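Local coordinates for adhesion G-protein coupled receptor G6 (Danio rerio, PDB 6V55) that probably acts as a calcium-binding cell-adhesion receptor in myelination, with a multidomain extracellular region, at residues R62-V65 with S70-K73; C212-K217 with S283-L288; D342-S347 with R464-Q469. All blocks are in the same frame, centred on the assembly; numbering follows the deposited sequence.

Contact 1 (R62-V65 with S70-K73)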
ATOM      1  N   ARG A  62      -2.368   5.384  -4.420  1.00 13.82           N
ATOM      2  CA  ARG A  62      -2.360   4.017  -4.933  1.00 14.02           C
ATOM      3  C   ARG A  62      -1.892   3.051  -3.855  1.00 14.00           C
ATOM      4  O   ARG A  62      -1.139   3.419  -2.951  1.00 14.39           O
ATOM      5  CB  ARG A  62      -1.475   3.875  -6.188  1.00 14.21           C
ATOM      6  CG  ARG A  62      -0.009   4.154  -5.969  1.00 14.20           C
ATOM      7  CD  ARG A  62       0.842   3.729  -7.177  1.00 20.41           C
ATOM      8  NE  ARG A  62       0.486   4.446  -8.400  1.00 25.69           N
ATOM      9  CZ  ARG A  62       1.272   4.583  -9.471  1.00 23.66           C
ATOM     10  NH1 ARG A  62       2.498   4.050  -9.508  1.00 15.96           N
ATOM     11  NH2 ARG A  62       0.821   5.276 -10.518  1.00 25.42           N
ATOM     12  N   VAL A  63      -2.374   1.817  -3.945  1.00 14.41           N
ATOM     13  CA  VAL A  63      -1.843   0.681  -3.199  1.00 16.20           C
ATOM     14  C   VAL A  63      -1.194  -0.239  -4.219  1.00 19.55           C
ATOM     15  O   VAL A  63      -1.831  -0.577  -5.219  1.00 23.40           O
ATOM     16  CB  VAL A  63      -2.939  -0.063  -2.420  1.00 14.19           C
ATOM     17  CG1 VAL A  63      -2.444  -1.412  -1.892  1.00 14.33           C
ATOM     18  CG2 VAL A  63      -3.398   0.777  -1.280  1.00 13.95           C
ATOM     19  N   VAL A  64       0.070  -0.621  -3.985  1.00 18.62           N
ATOM     20  CA  VAL A  64       0.786  -1.600  -4.808  1.00 19.65           C
ATOM     21  C   VAL A  64       0.890  -2.912  -4.031  1.00 22.32           C
ATOM     22  O   VAL A  64       1.322  -2.909  -2.873  1.00 23.86           O
ATOM     23  CB  VAL A  64       2.184  -1.081  -5.189  1.00 19.70           C
ATOM     24  CG1 VAL A  64       2.957  -2.137  -5.957  1.00 16.69           C
ATOM     25  CG2 VAL A  64       2.082   0.204  -6.012  1.00 14.69           C
ATOM     26  N   VAL A  65       0.481  -4.030  -4.642  1.00 24.41           N
ATOM     27  CA  VAL A  65       0.660  -5.365  -4.056  1.00 26.95           C
ATOM     28  C   VAL A  65       1.758  -6.091  -4.825  1.00 33.03           C
ATOM     29  O   VAL A  65       1.625  -6.339  -6.030  1.00 32.64           O
ATOM     30  CB  VAL A  65      -0.630  -6.196  -4.069  1.00 20.62           C
ATOM     31  CG1 VAL A  65      -0.374  -7.553  -3.412  1.00 16.28           C
ATOM     32  CG2 VAL A  65      -1.754  -5.458  -3.363  1.00 18.39           C
ATOM     33  N   SER A  70       5.029 -10.572  -9.735  1.00 65.52           N
ATOM     34  CA  SER A  70       4.222  -9.512 -10.313  1.00 56.13           C
ATOM     35  C   SER A  70       4.133  -8.340  -9.346  1.00 49.65           C
ATOM     36  O   SER A  70       4.654  -8.370  -8.228  1.00 49.52           O
ATOM     37  CB  SER A  70       2.820  -9.998 -10.701  1.00 58.60           C
ATOM     38  OG  SER A  70       2.263 -10.853  -9.720  1.00 61.56           O
ATOM     39  N   ASP A  71       3.420  -7.314  -9.794  1.00 43.05           N
ATOM     40  CA  ASP A  71       3.400  -5.984  -9.211  1.00 42.27           C
ATOM     41  C   ASP A  71       2.129  -5.349  -9.749  1.00 41.63           C
ATOM     42  O   ASP A  71       1.993  -5.218 -10.970  1.00 50.58           O
ATOM     43  CB  ASP A  71       4.653  -5.208  -9.640  1.00 51.07           C
ATOM     44  CG  ASP A  71       4.766  -3.823  -9.013  1.00 59.75           C
ATOM     45  OD1 ASP A  71       3.993  -2.899  -9.375  1.00 61.17           O
ATOM     46  OD2 ASP A  71       5.676  -3.644  -8.173  1.00 63.30           O
ATOM     47  N   ALA A  72       1.184  -4.971  -8.894  1.00 29.43           N
ATOM     48  CA  ALA A  72      -0.022  -4.358  -9.417  1.00 20.42           C
ATOM     49  C   ALA A  72      -0.495  -3.214  -8.534  1.00 19.12           C
ATOM     50  O   ALA A  72      -0.499  -3.341  -7.305  1.00 17.86           O
ATOM     51  CB  ALA A  72      -1.123  -5.386  -9.561  1.00 20.26           C
ATOM     52  N   LYS A  73      -0.932  -2.115  -9.165  1.00 16.75           N
ATOM     53  CA  LYS A  73      -1.410  -0.925  -8.466  1.00 15.05           C
ATOM     54  C   LYS A  73      -2.933  -0.913  -8.406  1.00 20.81           C
ATOM     55  O   LYS A  73      -3.605  -1.435  -9.290  1.00 15.99           O
ATOM     56  CB  LYS A  73      -0.903   0.359  -9.124  1.00 14.99           C
ATOM     57  CG  LYS A  73      -1.105   0.437 -10.628  1.00 15.18           C
ATOM     58  CD  LYS A  73      -0.623   1.758 -11.212  1.00 15.12           C
ATOM     59  CE  LYS A  73      -0.775   1.754 -12.743  1.00 18.75           C
ATOM     60  NZ  LYS A  73      -0.382   3.079 -13.373  1.00 25.77           N
TER
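Val64 and Lys73 face each other as a non-hydrogen-bonded pair in the antiparallel beta hairpin of the CUB domain, formed by strands 62-66 and 71-74. One step along, Val65 and Ala72 make the hydrogen-bonded pair. Val65 N donates to Ala72 O at 2.9 Å (N-H...O angle 163°), and Ala72 N returns a longer bond to Val65 O at 3.2 Å (155°). Two CA-H...O contacts continue the pairing toward Lys73: Val64 CA lies 3.3 Å from Ala72 O, and Lys73 CA lies 3.3 Å from Val63 O.

The hairpin also illustrates how two cationic side chains can lie together on one face of a sheet. Lys73 lays its extended chain over one face of the Arg62 guanidinium, CD sitting 3.8 Å above the centre of the plane. Arg62 gets there with CG wedged between its backbone N and carbonyl carbon (chi1 63°), followed by a bend further out. Although Arg62 NH2 and Lys73 NZ are 3.8 Å apart, both turn to Gly57 O, the arginine only weakly, while Arg62 NE bonds to Cys58 O. Were Arg62 an alanine, the lysine methylenes would probably lose the flat group they lie over, and Cys58 O this donor. On the same face, Val64 CG1 meets the Asp71 carboxylate, 3.7 Å from OD1; Asp71 OD1 also accepts bonds from Ser335 and Gly336.

Strand 62-66 runs between 71-74, outermost in its sheet, and 90-96, while Val63 and Val65 pack inward against Phe50, Ile45 and Phe47 of strand 41-51 in the facing sheet.

Contact 2 (C212-K217 with S283-L288)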
ATOM      1  N   CYS A 212      -2.017 -46.834 -11.497  1.00 57.98           N
ATOM      2  CA  CYS A 212      -3.137 -47.201 -10.641  1.00 55.81           C
ATOM      3  C   CYS A 212      -3.160 -48.704 -10.432  1.00 51.35           C
ATOM      4  O   CYS A 212      -2.939 -49.472 -11.371  1.00 54.52           O
ATOM      5  CB  CYS A 212      -4.470 -46.782 -11.234  1.00 59.61           C
ATOM      6  SG  CYS A 212      -4.396 -45.200 -12.056  1.00 68.50           S
ATOM      7  N   LEU A 213      -3.422 -49.118  -9.196  1.00 45.53           N
ATOM      8  CA  LEU A 213      -3.586 -50.520  -8.847  1.00 40.74           C
ATOM      9  C   LEU A 213      -4.956 -50.687  -8.212  1.00 40.55           C
ATOM     10  O   LEU A 213      -5.312 -49.914  -7.320  1.00 40.59           O
ATOM     11  CB  LEU A 213      -2.474 -50.974  -7.894  1.00 34.31           C
ATOM     12  CG  LEU A 213      -1.046 -50.689  -8.395  1.00 38.59           C
ATOM     13  CD1 LEU A 213      -0.012 -50.959  -7.333  1.00 34.64           C
ATOM     14  CD2 LEU A 213      -0.730 -51.505  -9.660  1.00 40.20           C
ATOM     15  N   THR A 214      -5.746 -51.659  -8.694  1.00 39.35           N
ATOM     16  CA  THR A 214      -7.030 -51.992  -8.077  1.00 35.43           C
ATOM     17  C   THR A 214      -7.025 -53.448  -7.626  1.00 35.16           C
ATOM     18  O   THR A 214      -6.216 -54.259  -8.086  1.00 36.05           O
ATOM     19  CB  THR A 214      -8.263 -51.740  -9.000  1.00 34.08           C
ATOM     20  OG1 THR A 214      -8.432 -52.816  -9.944  1.00 34.61           O
ATOM     21  CG2 THR A 214      -8.178 -50.393  -9.727  1.00 33.34           C
ATOM     22  N   TRP A 215      -7.938 -53.761  -6.706  1.00 35.27           N
ATOM     23  CA  TRP A 215      -8.109 -55.105  -6.172  1.00 36.01           C
ATOM     24  C   TRP A 215      -9.525 -55.208  -5.640  1.00 35.95           C
ATOM     25  O   TRP A 215     -10.028 -54.223  -5.113  1.00 35.38           O
ATOM     26  CB  TRP A 215      -7.107 -55.381  -5.051  1.00 36.31           C
ATOM     27  CG  TRP A 215      -7.313 -56.680  -4.346  1.00 37.03           C
ATOM     28  CD1 TRP A 215      -7.076 -57.928  -4.842  1.00 37.73           C
ATOM     29  CD2 TRP A 215      -7.781 -56.865  -2.999  1.00 38.65           C
ATOM     30  NE1 TRP A 215      -7.352 -58.876  -3.892  1.00 38.28           N
ATOM     31  CE2 TRP A 215      -7.797 -58.254  -2.752  1.00 37.93           C
ATOM     32  CE3 TRP A 215      -8.183 -55.990  -1.978  1.00 36.66           C
ATOM     33  CZ2 TRP A 215      -8.203 -58.794  -1.529  1.00 38.24           C
ATOM     34  CZ3 TRP A 215      -8.586 -56.527  -0.764  1.00 36.97           C
ATOM     35  CH2 TRP A 215      -8.605 -57.923  -0.559  1.00 37.76           C
ATOM     36  N   THR A 216     -10.181 -56.364  -5.829  1.00 36.51           N
ATOM     37  CA  THR A 216     -11.341 -56.755  -5.026  1.00 38.40           C
ATOM     38  C   THR A 216     -11.098 -58.132  -4.428  1.00 37.46           C
ATOM     39  O   THR A 216     -10.469 -58.986  -5.054  1.00 37.97           O
ATOM     40  CB  THR A 216     -12.656 -56.858  -5.801  1.00 40.70           C
ATOM     41  OG1 THR A 216     -12.572 -57.954  -6.711  1.00 50.11           O
ATOM     42  CG2 THR A 216     -12.975 -55.642  -6.554  1.00 35.85           C
ATOM     43  N   LYS A 217     -11.635 -58.359  -3.224  1.00 38.71           N
ATOM     44  CA  LYS A 217     -11.535 -59.680  -2.611  1.00 38.89           C
ATOM     45  C   LYS A 217     -12.390 -60.720  -3.336  1.00 41.34           C
ATOM     46  O   LYS A 217     -11.957 -61.876  -3.495  1.00 39.52           O
ATOM     47  CB  LYS A 217     -11.944 -59.596  -1.138  1.00 38.33           C
ATOM     48  CG  LYS A 217     -11.646 -60.832  -0.328  1.00 39.09           C
ATOM     49  CD  LYS A 217     -12.430 -60.819   0.935  1.00 39.07           C
ATOM     50  CE  LYS A 217     -12.105 -62.038   1.721  1.00 45.01           C
ATOM     51  NZ  LYS A 217     -12.454 -61.875   3.166  1.00 48.43           N
ATOM     52  N   SER A 283     -13.744 -47.639 -17.277  1.00 64.70           N
ATOM     53  CA  SER A 283     -14.536 -46.443 -17.547  1.00 65.99           C
ATOM     54  C   SER A 283     -14.387 -45.406 -16.428  1.00 68.11           C
ATOM     55  O   SER A 283     -14.227 -44.207 -16.699  1.00 68.65           O
ATOM     56  CB  SER A 283     -15.994 -46.860 -17.730  1.00 66.51           C
ATOM     57  OG  SER A 283     -16.827 -45.768 -18.082  1.00 67.86           O
ATOM     58  N   GLU A 284     -14.392 -45.861 -15.168  1.00 68.13           N
ATOM     59  CA  GLU A 284     -14.163 -44.975 -14.027  1.00 65.35           C
ATOM     60  C   GLU A 284     -12.711 -44.520 -13.945  1.00 64.66           C
ATOM     61  O   GLU A 284     -12.433 -43.416 -13.464  1.00 66.76           O
ATOM     62  CB  GLU A 284     -14.565 -45.683 -12.732  1.00 65.51           C
ATOM     63  CG  GLU A 284     -14.805 -44.779 -11.535  1.00 67.08           C
ATOM     64  CD  GLU A 284     -15.655 -45.455 -10.474  1.00 70.68           C
ATOM     65  OE1 GLU A 284     -16.308 -46.474 -10.795  1.00 72.02           O
ATOM     66  OE2 GLU A 284     -15.670 -44.971  -9.322  1.00 71.38           O
ATOM     67  N   LEU A 285     -11.774 -45.338 -14.414  1.00 65.23           N
ATOM     68  CA  LEU A 285     -10.372 -44.947 -14.375  1.00 68.42           C
ATOM     69  C   LEU A 285     -10.000 -43.963 -15.485  1.00 79.64           C
ATOM     70  O   LEU A 285      -8.909 -43.380 -15.432  1.00 78.02           O
ATOM     71  CB  LEU A 285      -9.473 -46.199 -14.440  1.00 59.46           C
ATOM     72  CG  LEU A 285      -9.200 -46.960 -13.130  1.00 44.56           C
ATOM     73  CD1 LEU A 285      -8.578 -48.307 -13.374  1.00 32.13           C
ATOM     74  CD2 LEU A 285      -8.311 -46.155 -12.200  1.00 46.41           C
ATOM     75  N   SER A 286     -10.876 -43.758 -16.479  1.00 86.61           N
ATOM     76  CA  SER A 286     -10.615 -42.831 -17.578  1.00 86.56           C
ATOM     77  C   SER A 286     -11.189 -41.439 -17.333  1.00 83.72           C
ATOM     78  O   SER A 286     -10.719 -40.476 -17.954  1.00 84.88           O
ATOM     79  CB  SER A 286     -11.158 -43.410 -18.897  1.00 84.91           C
ATOM     80  OG  SER A 286     -12.492 -43.002 -19.155  1.00 85.55           O
ATOM     81  N   ALA A 287     -12.178 -41.309 -16.435  1.00 79.86           N
ATOM     82  CA  ALA A 287     -12.652 -40.024 -15.926  1.00 73.73           C
ATOM     83  C   ALA A 287     -11.930 -39.603 -14.649  1.00 69.61           C
ATOM     84  O   ALA A 287     -12.496 -38.868 -13.826  1.00 68.19           O
ATOM     85  CB  ALA A 287     -14.163 -40.075 -15.689  1.00 72.40           C
ATOM     86  N   LEU A 288     -10.690 -40.052 -14.468  1.00 67.64           N
ATOM     87  CA  LEU A 288      -9.909 -39.820 -13.257  1.00 63.34           C
ATOM     88  C   LEU A 288      -8.829 -38.798 -13.581  1.00 64.00           C
ATOM     89  O   LEU A 288      -7.792 -39.134 -14.167  1.00 61.88           O
ATOM     90  CB  LEU A 288      -9.296 -41.116 -12.732  1.00 58.61           C
ATOM     91  CG  LEU A 288      -8.844 -41.087 -11.271  1.00 49.77           C
ATOM     92  CD1 LEU A 288     -10.063 -41.228 -10.414  1.00 46.41           C
ATOM     93  CD2 LEU A 288      -7.817 -42.167 -10.946  1.00 48.89           C
TER
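Leu285 pushes its forked end against Cys212, its CD2 methyl resting 4.0 Å from Cys212 CB and equally 4.0 Å from Cys212 SG. The other branch of the leucine turns to the next residue on the helix-facing side of the strand, where Leu285 CD1 lies 4.2 Å from Thr214 CG2. One side chain thus spans two residues of the strand, and the contact is a worked case of helix-on-sheet packing reduced to a single apolar knob. With no hydrogen bond between the segments, it rests on van der Waals fit alone. With CG anti to its carbonyl carbon (chi1 -83°), the leucine directs both methyls at the strand.

Leu213, between the two touched residues, points to the other side of the sheet, where it packs on Val148 and Val224. Tyr225 of strand 221-226 touches both Cys212 and Leu285, carrying the patch onto the adjoining strand, and Cys149 of strand 145-154 does so from the other neighbouring strand, reaching Cys212 and Leu288. A short helix, here weakly bonded and spanning 282-286, laid against one sheet of a two-sheet jelly roll is characteristic of the pentraxin fold.

Contact 3 (D342-S347 with R464-Q469)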
ATOM      1  N   ASP A 342      10.851  -2.270 -23.599  1.00 37.45           N
ATOM      2  CA  ASP A 342      12.098  -3.010 -23.618  1.00 30.51           C
ATOM      3  C   ASP A 342      12.672  -3.132 -22.212  1.00 32.17           C
ATOM      4  O   ASP A 342      12.559  -2.203 -21.403  1.00 36.29           O
ATOM      5  CB  ASP A 342      13.114  -2.330 -24.531  1.00 33.53           C
ATOM      6  CG  ASP A 342      12.678  -2.311 -25.996  1.00 37.60           C
ATOM      7  OD1 ASP A 342      13.177  -1.449 -26.750  1.00 37.91           O
ATOM      8  OD2 ASP A 342      11.835  -3.145 -26.403  1.00 40.51           O
ATOM      9  N   ILE A 343      13.296  -4.284 -21.933  1.00 30.82           N
ATOM     10  CA  ILE A 343      14.030  -4.532 -20.689  1.00 32.43           C
ATOM     11  C   ILE A 343      15.525  -4.461 -20.988  1.00 38.91           C
ATOM     12  O   ILE A 343      16.007  -5.108 -21.930  1.00 46.13           O
ATOM     13  CB  ILE A 343      13.650  -5.894 -20.085  1.00 30.40           C
ATOM     14  CG1 ILE A 343      12.162  -5.909 -19.724  1.00 31.95           C
ATOM     15  CG2 ILE A 343      14.569  -6.286 -18.910  1.00 27.66           C
ATOM     16  CD1 ILE A 343      11.854  -5.335 -18.345  1.00 37.23           C
ATOM     17  N   PHE A 344      16.262  -3.692 -20.186  1.00 32.91           N
ATOM     18  CA  PHE A 344      17.657  -3.386 -20.455  1.00 23.30           C
ATOM     19  C   PHE A 344      18.590  -4.063 -19.456  1.00 23.27           C
ATOM     20  O   PHE A 344      18.281  -4.152 -18.267  1.00 24.76           O
ATOM     21  CB  PHE A 344      17.852  -1.894 -20.405  1.00 20.55           C
ATOM     22  CG  PHE A 344      17.174  -1.161 -21.515  1.00 26.59           C
ATOM     23  CD1 PHE A 344      15.865  -0.690 -21.374  1.00 29.24           C
ATOM     24  CD2 PHE A 344      17.848  -0.932 -22.707  1.00 28.89           C
ATOM     25  CE1 PHE A 344      15.249   0.017 -22.405  1.00 30.68           C
ATOM     26  CE2 PHE A 344      17.246  -0.236 -23.748  1.00 30.56           C
ATOM     27  CZ  PHE A 344      15.944   0.248 -23.592  1.00 32.58           C
ATOM     28  N   TYR A 345      19.737  -4.535 -19.944  1.00 24.00           N
ATOM     29  CA  TYR A 345      20.754  -5.206 -19.144  1.00 22.80           C
ATOM     30  C   TYR A 345      22.114  -4.588 -19.440  1.00 25.46           C
ATOM     31  O   TYR A 345      22.397  -4.245 -20.590  1.00 33.97           O
ATOM     32  CB  TYR A 345      20.819  -6.691 -19.470  1.00 24.59           C
ATOM     33  CG  TYR A 345      19.567  -7.491 -19.179  1.00 30.89           C
ATOM     34  CD1 TYR A 345      19.407  -8.143 -17.954  1.00 31.96           C
ATOM     35  CD2 TYR A 345      18.563  -7.629 -20.138  1.00 31.68           C
ATOM     36  CE1 TYR A 345      18.283  -8.896 -17.687  1.00 36.32           C
ATOM     37  CE2 TYR A 345      17.422  -8.376 -19.878  1.00 35.69           C
ATOM     38  CZ  TYR A 345      17.287  -9.009 -18.646  1.00 41.78           C
ATOM     39  OH  TYR A 345      16.159  -9.772 -18.368  1.00 48.37           O
ATOM     40  N   ARG A 346      22.968  -4.460 -18.424  1.00 20.32           N
ATOM     41  CA  ARG A 346      24.343  -3.999 -18.608  1.00 22.69           C
ATOM     42  C   ARG A 346      25.295  -5.161 -18.358  1.00 22.30           C
ATOM     43  O   ARG A 346      25.166  -5.841 -17.336  1.00 24.24           O
ATOM     44  CB  ARG A 346      24.641  -2.849 -17.650  1.00 24.81           C
ATOM     45  CG  ARG A 346      26.053  -2.291 -17.699  1.00 29.85           C
ATOM     46  CD  ARG A 346      26.302  -1.298 -16.534  1.00 30.28           C
ATOM     47  NE  ARG A 346      26.149  -2.008 -15.269  1.00 34.61           N
ATOM     48  CZ  ARG A 346      25.241  -1.730 -14.331  1.00 34.11           C
ATOM     49  NH1 ARG A 346      24.394  -0.709 -14.478  1.00 29.93           N
ATOM     50  NH2 ARG A 346      25.186  -2.482 -13.230  1.00 33.95           N
ATOM     51  N   SER A 347      26.248  -5.402 -19.276  1.00 20.32           N
ATOM     52  CA  SER A 347      27.171  -6.523 -19.106  1.00 20.73           C
ATOM     53  C   SER A 347      28.625  -6.081 -19.160  1.00 21.04           C
ATOM     54  O   SER A 347      28.975  -5.078 -19.795  1.00 20.99           O
ATOM     55  CB  SER A 347      26.987  -7.636 -20.155  1.00 22.74           C
ATOM     56  OG  SER A 347      26.924  -7.104 -21.462  1.00 27.60           O
ATOM     57  N   ARG A 464      10.898   1.545 -13.913  1.00 33.53           N
ATOM     58  CA  ARG A 464      11.746   0.868 -14.888  1.00 30.80           C
ATOM     59  C   ARG A 464      12.295   1.889 -15.894  1.00 27.93           C
ATOM     60  O   ARG A 464      11.738   2.979 -16.033  1.00 28.39           O
ATOM     61  CB  ARG A 464      10.938  -0.245 -15.572  1.00 30.43           C
ATOM     62  CG  ARG A 464      10.619  -1.412 -14.631  1.00 32.71           C
ATOM     63  CD  ARG A 464      10.076  -2.638 -15.360  1.00 41.92           C
ATOM     64  NE  ARG A 464       8.695  -2.928 -14.949  1.00 46.99           N
ATOM     65  CZ  ARG A 464       8.284  -4.046 -14.348  1.00 46.25           C
ATOM     66  NH1 ARG A 464       9.142  -5.032 -14.087  1.00 47.51           N
ATOM     67  NH2 ARG A 464       6.998  -4.179 -14.015  1.00 43.43           N
ATOM     68  N   PRO A 465      13.438   1.597 -16.536  1.00 28.30           N
ATOM     69  CA  PRO A 465      13.983   2.526 -17.548  1.00 24.92           C
ATOM     70  C   PRO A 465      13.061   2.736 -18.747  1.00 26.56           C
ATOM     71  O   PRO A 465      12.419   1.799 -19.230  1.00 30.74           O
ATOM     72  CB  PRO A 465      15.281   1.840 -17.986  1.00 23.17           C
ATOM     73  CG  PRO A 465      15.697   1.066 -16.806  1.00 22.21           C
ATOM     74  CD  PRO A 465      14.446   0.590 -16.132  1.00 27.59           C
ATOM     75  N   THR A 466      13.044   4.000 -19.217  1.00 28.64           N
ATOM     76  CA  THR A 466      12.223   4.624 -20.283  1.00 30.71           C
ATOM     77  C   THR A 466      10.739   4.746 -19.913  1.00 32.09           C
ATOM     78  O   THR A 466       9.926   5.131 -20.756  1.00 38.32           O
ATOM     79  CB  THR A 466      12.355   3.957 -21.670  1.00 29.81           C
ATOM     80  OG1 THR A 466      11.550   2.778 -21.708  1.00 28.17           O
ATOM     81  CG2 THR A 466      13.827   3.614 -22.031  1.00 19.90           C
ATOM     82  N   VAL A 467      10.366   4.486 -18.659  1.00 29.42           N
ATOM     83  CA  VAL A 467       9.013   4.741 -18.169  1.00 30.49           C
ATOM     84  C   VAL A 467       8.905   6.216 -17.804  1.00 32.90           C
ATOM     85  O   VAL A 467       9.799   6.758 -17.144  1.00 32.42           O
ATOM     86  CB  VAL A 467       8.701   3.845 -16.954  1.00 29.08           C
ATOM     87  CG1 VAL A 467       7.525   4.348 -16.119  1.00 29.89           C
ATOM     88  CG2 VAL A 467       8.493   2.417 -17.388  1.00 28.16           C
ATOM     89  N   THR A 468       7.833   6.874 -18.255  1.00 34.68           N
ATOM     90  CA  THR A 468       7.475   8.212 -17.799  1.00 30.81           C
ATOM     91  C   THR A 468       6.321   8.110 -16.806  1.00 28.16           C
ATOM     92  O   THR A 468       5.319   7.441 -17.086  1.00 28.86           O
ATOM     93  CB  THR A 468       7.104   9.097 -18.993  1.00 26.82           C
ATOM     94  OG1 THR A 468       8.278   9.320 -19.777  1.00 26.04           O
ATOM     95  CG2 THR A 468       6.552  10.454 -18.544  1.00 28.01           C
ATOM     96  N   GLN A 469       6.476   8.747 -15.642  1.00 22.23           N
ATOM     97  CA  GLN A 469       5.448   8.770 -14.610  1.00 20.52           C
ATOM     98  C   GLN A 469       4.780  10.133 -14.528  1.00 22.70           C
ATOM     99  O   GLN A 469       5.415  11.155 -14.763  1.00 26.16           O
ATOM    100  CB  GLN A 469       6.041   8.445 -13.249  1.00 18.49           C
ATOM    101  CG  GLN A 469       6.617   7.092 -13.209  1.00 19.87           C
ATOM    102  CD  GLN A 469       5.681   6.091 -12.592  1.00 25.84           C
ATOM    103  OE1 GLN A 469       4.478   6.353 -12.409  1.00 33.19           O
ATOM    104  NE2 GLN A 469       6.221   4.917 -12.265  1.00 23.38           N
TER
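Phe344 near the start of strand 342-353 in the SEA domain meets a type II beta turn, Arg464 to Val467, that leads into strand 468-472. That strand belongs to a separate three-stranded antiparallel sheet, probably part of the hormone-receptor domain found in related adhesion receptors, so the contact is an example of a domain junction in which one aromatic side chain makes most of the contact between these segments.

Apolar contacts account for the touching atoms. Phe344 CE1 comes within 3.9 Å of Thr466 CG2, the two side chains crossing at about a right angle, and Phe344 CD1 is 4.3 Å from Pro465 CB. Both turn residues reach the ring obliquely. Phe344 is directed at them because its CG stands beside the backbone N, anti to the carbonyl carbon (chi1 -68°). Ile487 of strand 480-488 touches Phe344, Pro465 and Thr466 alike and so joins the cluster, with Met446 and Val408 also against the ring. From the strand's other face, Ile343 CD1 reaches Arg464 CD at 4.4 Å, while the arginine's NE makes a weak bond to Gly338 O.

Polar bonds lie within the turn and not between the two segments. Val467 N reaches back to Arg464 O at 3.3 Å, a weak bond, with Pro465 at the second position of the turn, where its fixed phi suits the geometry, and Thr466 at the third with a positive phi. Thr466 divides its two branches between these roles: CG2 goes to the phenylalanine ring, whereas OG1 donates to Pro465 O at 2.8 Å, in the carbonyl plane and on a lone pair.

How the contacts relate
The three contacts differ in how far the backbone takes part. Contact 1 pairs neighbouring strands of one sheet and alone has hydrogen bonds between its segments; Val63 and Val65 look into the CUB core while Lys73 and Asp71, on the other face, are partly exposed. Contact 2 is wholly buried and apolar, tying elements far apart in sequence within one domain. Contact 3, partly buried, joins two different sheets through a turn. Contact 2 stands apart, its centre about 47 Å from that of contact 1, whereas contacts 1 and 3 adjoin: Arg62 NH1 packs 4.2 Å from Gln469 OE1, and Gly336, already a partner of Asp71, also accepts from Gln469 through O.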